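Local coordinates for fucolectin-related protein (Streptococcus pneumoniae, PDB 2WMF) that probably hydrolyses blood-group carbohydrate antigens of the host, as a family 98 glycoside hydrolase whose catalytic module is built around an eight-stranded parallel barrel, at residues A[261-269]-A[498-508]. Sequence-based numbering, arbitrary orientation.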
loop_
_atom_site.group_PDB
_atom_site.type_symbol
_atom_site.label_atom_id
_atom_site.label_comp_id
_atom_site.label_asym_id
_atom_site.label_seq_id
_atom_site.Cartn_x
_atom_site.Cartn_y
_atom_site.Cartn_z
ATOM N N ALA A 261 4.469 17.843 -20.514
ATOM C CA ALA A 261 5.208 16.599 -20.747
ATOM C C ALA A 261 5.620 15.993 -19.396
ATOM O O ALA A 261 6.181 16.675 -18.537
ATOM C CB ALA A 261 6.433 16.846 -21.625
ATOM N N ARG A 262 5.361 14.705 -19.254
ATOM C CA ARG A 262 5.882 13.964 -18.075
ATOM C C ARG A 262 7.408 13.896 -18.069
ATOM O O ARG A 262 8.082 13.979 -19.113
ATOM C CB ARG A 262 5.316 12.559 -18.013
ATOM C CG ARG A 262 5.874 11.643 -19.115
ATOM C CD ARG A 262 5.212 10.310 -19.120
ATOM N NE ARG A 262 5.644 9.512 -20.271
ATOM C CZ ARG A 262 5.357 8.224 -20.449
ATOM N NH1 ARG A 262 4.661 7.559 -19.554
ATOM N NH2 ARG A 262 5.779 7.576 -21.523
ATOM N N ASP A 263 7.955 13.717 -16.880
ATOM C CA ASP A 263 9.351 13.336 -16.714
ATOM C C ASP A 263 9.548 12.719 -15.323
ATOM O O ASP A 263 8.537 12.371 -14.674
ATOM C CB ASP A 263 10.369 14.463 -17.094
ATOM C CG ASP A 263 10.281 15.718 -16.245
ATOM O OD1 ASP A 263 10.038 15.636 -15.013
ATOM O OD2 ASP A 263 10.475 16.825 -16.838
ATOM N N MET A 264 10.794 12.509 -14.889
ATOM C CA MET A 264 11.023 11.864 -13.581
ATOM C C MET A 264 10.344 12.634 -12.455
ATOM O O MET A 264 9.988 12.042 -11.438
ATOM C CB MET A 264 12.516 11.677 -13.254
ATOM C CG MET A 264 13.187 10.622 -14.087
ATOM S SD MET A 264 14.877 10.285 -13.593
ATOM C CE MET A 264 15.654 11.738 -14.333
ATOM N N ARG A 265 10.136 13.940 -12.626
ATOM C CA ARG A 265 9.453 14.698 -11.589
ATOM C C ARG A 265 8.030 14.136 -11.307
ATOM O O ARG A 265 7.466 14.336 -10.224
ATOM C CB ARG A 265 9.449 16.166 -11.967
ATOM C CG ARG A 265 10.805 16.772 -11.900
ATOM C CD ARG A 265 10.828 18.213 -12.339
ATOM N NE ARG A 265 10.695 18.319 -13.789
ATOM C CZ ARG A 265 10.963 19.429 -14.491
ATOM N NH1 ARG A 265 11.288 20.544 -13.870
ATOM N NH2 ARG A 265 10.870 19.413 -15.814
ATOM N N SER A 266 7.450 13.455 -12.288
ATOM C CA SER A 266 6.154 12.799 -12.117
ATOM C C SER A 266 6.163 11.776 -10.988
ATOM O O SER A 266 5.167 11.634 -10.256
ATOM C CB SER A 266 5.665 12.184 -13.447
ATOM O OG SER A 266 5.566 13.159 -14.493
ATOM N N TYR A 267 7.269 11.053 -10.799
ATOM C CA TYR A 267 7.256 10.069 -9.704
ATOM C C TYR A 267 7.376 10.722 -8.325
ATOM O O TYR A 267 7.216 10.053 -7.287
ATOM C CB TYR A 267 8.277 8.949 -9.896
ATOM C CG TYR A 267 9.756 9.267 -9.840
ATOM C CD1 TYR A 267 10.331 9.947 -8.762
ATOM C CD2 TYR A 267 10.634 8.732 -10.817
ATOM C CE1 TYR A 267 11.725 10.173 -8.711
ATOM C CE2 TYR A 267 12.027 8.942 -10.756
ATOM C CZ TYR A 267 12.575 9.661 -9.719
ATOM O OH TYR A 267 13.956 9.812 -9.651
ATOM N N ALA A 268 7.646 12.040 -8.313
ATOM C CA ALA A 268 7.694 12.832 -7.089
ATOM C C ALA A 268 6.465 13.741 -6.938
ATOM O O ALA A 268 6.467 14.692 -6.142
ATOM C CB ALA A 268 9.045 13.646 -7.027
ATOM N N SER A 269 5.389 13.382 -7.660
ATOM C CA SER A 269 4.205 14.201 -7.727
ATOM C C SER A 269 2.875 13.558 -7.275
ATOM O O SER A 269 1.859 14.230 -7.188
ATOM C CB SER A 269 4.064 14.811 -9.125
ATOM O OG SER A 269 5.171 15.664 -9.427
ATOM N N PHE A 498 14.983 16.072 -17.176
ATOM C CA PHE A 498 14.685 15.049 -16.156
ATOM C C PHE A 498 13.946 13.857 -16.772
ATOM O O PHE A 498 13.250 13.123 -16.071
ATOM C CB PHE A 498 13.867 15.639 -14.994
ATOM C CG PHE A 498 14.558 16.748 -14.295
ATOM C CD1 PHE A 498 15.639 16.480 -13.463
ATOM C CD2 PHE A 498 14.241 18.083 -14.572
ATOM C CE1 PHE A 498 16.328 17.516 -12.842
ATOM C CE2 PHE A 498 14.923 19.132 -13.918
ATOM C CZ PHE A 498 15.961 18.844 -13.085
ATOM N N ASP A 499 14.119 13.623 -18.073
ATOM C CA ASP A 499 13.432 12.504 -18.730
ATOM C C ASP A 499 13.788 11.164 -18.074
ATOM O O ASP A 499 14.918 10.976 -17.583
ATOM C CB ASP A 499 13.797 12.461 -20.194
ATOM C CG ASP A 499 13.132 13.573 -21.003
ATOM O OD1 ASP A 499 13.384 13.543 -22.242
ATOM O OD2 ASP A 499 12.391 14.436 -20.437
ATOM N N ALA A 500 12.805 10.265 -18.044
ATOM C CA ALA A 500 12.959 8.924 -17.461
ATOM C C ALA A 500 14.034 8.106 -18.178
ATOM O O ALA A 500 14.585 7.164 -17.600
ATOM C CB ALA A 500 11.609 8.180 -17.460
ATOM N N SER A 501 14.420 8.519 -19.393
ATOM C CA SER A 501 15.576 7.890 -20.042
ATOM C C SER A 501 16.884 8.128 -19.240
ATOM O O SER A 501 17.892 7.449 -19.489
ATOM C CB SER A 501 15.743 8.359 -21.477
ATOM O OG SER A 501 16.099 9.705 -21.485
ATOM N N LYS A 502 16.856 9.076 -18.290
ATOM C CA LYS A 502 18.005 9.339 -17.435
ATOM C C LYS A 502 17.875 8.708 -16.040
ATOM O O LYS A 502 18.642 9.063 -15.125
ATOM C CB LYS A 502 18.222 10.844 -17.293
ATOM C CG LYS A 502 18.345 11.607 -18.605
ATOM C CD LYS A 502 19.439 11.077 -19.466
ATOM C CE LYS A 502 19.624 11.954 -20.722
ATOM N NZ LYS A 502 20.528 11.183 -21.645
ATOM N N SER A 503 16.909 7.799 -15.877
ATOM C CA SER A 503 16.869 6.942 -14.681
ATOM C C SER A 503 18.246 6.274 -14.516
ATOM O O SER A 503 18.858 5.841 -15.508
ATOM C CB SER A 503 15.827 5.821 -14.800
ATOM O OG SER A 503 14.511 6.291 -14.859
ATOM N N TRP A 504 18.754 6.224 -13.288
ATOM C CA TRP A 504 20.029 5.578 -12.990
ATOM C C TRP A 504 21.242 6.368 -13.562
ATOM O O TRP A 504 22.364 5.853 -13.524
ATOM C CB TRP A 504 20.101 4.087 -13.392
ATOM C CG TRP A 504 18.938 3.263 -12.943
ATOM C CD1 TRP A 504 18.047 2.626 -13.745
ATOM C CD2 TRP A 504 18.512 3.014 -11.596
ATOM N NE1 TRP A 504 17.112 1.993 -13.000
ATOM C CE2 TRP A 504 17.357 2.214 -11.674
ATOM C CE3 TRP A 504 19.006 3.365 -10.339
ATOM C CZ2 TRP A 504 16.664 1.762 -10.524
ATOM C CZ3 TRP A 504 18.332 2.900 -9.204
ATOM C CH2 TRP A 504 17.173 2.124 -9.307
ATOM N N LYS A 505 21.018 7.610 -13.991
ATOM C CA LYS A 505 22.072 8.496 -14.516
ATOM C C LYS A 505 22.159 9.815 -13.731
ATOM O O LYS A 505 21.360 10.067 -12.827
ATOM C CB LYS A 505 21.837 8.744 -16.022
ATOM C CG LYS A 505 21.816 7.472 -16.855
ATOM C CD LYS A 505 21.657 7.767 -18.336
ATOM C CE LYS A 505 21.885 6.544 -19.236
ATOM N NZ LYS A 505 21.018 5.342 -18.953
ATOM N N LYS A 506 23.137 10.664 -14.072
ATOM C CA LYS A 506 23.418 11.888 -13.314
ATOM C C LYS A 506 22.219 12.832 -13.160
ATOM O O LYS A 506 22.046 13.466 -12.118
ATOM C CB LYS A 506 24.614 12.656 -13.965
ATOM C CG LYS A 506 24.336 13.204 -15.359
ATOM C CD LYS A 506 25.554 13.985 -15.922
ATOM C CE LYS A 506 25.107 14.943 -17.026
ATOM N NZ LYS A 506 26.047 14.916 -18.157
ATOM N N GLU A 507 21.368 12.917 -14.184
ATOM C CA GLU A 507 20.206 13.793 -14.111
ATOM C C GLU A 507 19.279 13.374 -12.971
ATOM O O GLU A 507 18.682 14.229 -12.311
ATOM C CB GLU A 507 19.417 13.828 -15.433
ATOM C CG GLU A 507 20.176 14.511 -16.582
ATOM C CD GLU A 507 21.133 13.607 -17.354
ATOM O OE1 GLU A 507 21.400 12.397 -17.002
ATOM O OE2 GLU A 507 21.649 14.148 -18.383
ATOM N N GLU A 508 19.173 12.060 -12.761
ATOM C CA GLU A 508 18.326 11.547 -11.680
ATOM C C GLU A 508 18.930 11.950 -10.349
ATOM O O GLU A 508 18.205 12.337 -9.383
ATOM C CB GLU A 508 18.090 10.029 -11.782
ATOM C CG GLU A 508 17.194 9.537 -10.614
ATOM C CD GLU A 508 16.702 8.132 -10.795
ATOM O OE1 GLU A 508 17.557 7.237 -10.966
ATOM O OE2 GLU A 508 15.467 7.907 -10.766
HETATM O O HOH W 1 9.822 14.977 -21.171
HETATM O O HOH W 2 12.595 16.654 -18.706
HETATM O O HOH W 3 15.892 11.184 -8.038
#
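Between the seventh and eighth strands of the (beta/alpha)8 barrel, the loop that precedes helix 272-283 meets the start of helix 506-517 and the turns leading into it, where Met-264, Tyr-267 and Arg-265 face Phe-498 and Glu-508. Met-264 N donates to Phe-498 O at 2.8 Å, a nearly straight bond (164°). The Met-264 side chain then runs past that carbonyl and bends at its last torsion (chi3 -77°), which turns the CE methyl toward Asp-499 O and Lys-502 CB, while SD lies 3.7 Å from Glu-508 CB, the two side chains crossing at about a right angle. Leu-511 of the same helix also touches Met-264.

Next to Met-264, Asp-263 forms an Asx turn, its OD1 accepting from Arg-265 N. Arg-265 also grips the carboxylate side-on, with NE to OD1 (3.0 Å) and NH2 to OD2 (2.8 Å), each using the syn lone pair of its oxygen, close to the guanidinium plane. Phe-498 CD2 sits over the centre of one guanidinium face, 3.5 Å from Arg-265 CZ, the two planes 50° apart. NH1 is bound elsewhere, by the carbonyls of Met-491 and Leu-494.

At the other end, Tyr-267 OH donates to Glu-508 OE2 (2.7 Å) on the anti side of the carboxylate, and a water links the same hydroxyl to Glu-508 O. Glu-508 OE1 accepts from Trp-504 N and Trp-54 NE1, so both carboxylate oxygens are occupied.

Asp-263 OD2 and Asp-499 OD2 stand 4.7 Å apart, and one water donates to both while accepting from Phe-498 N. That water probably eases the repulsion between the two acids. The salt bridge probably keeps Asp-263 charged and neutralises much of the charge that the buried pair brings against the Phe-498 ring.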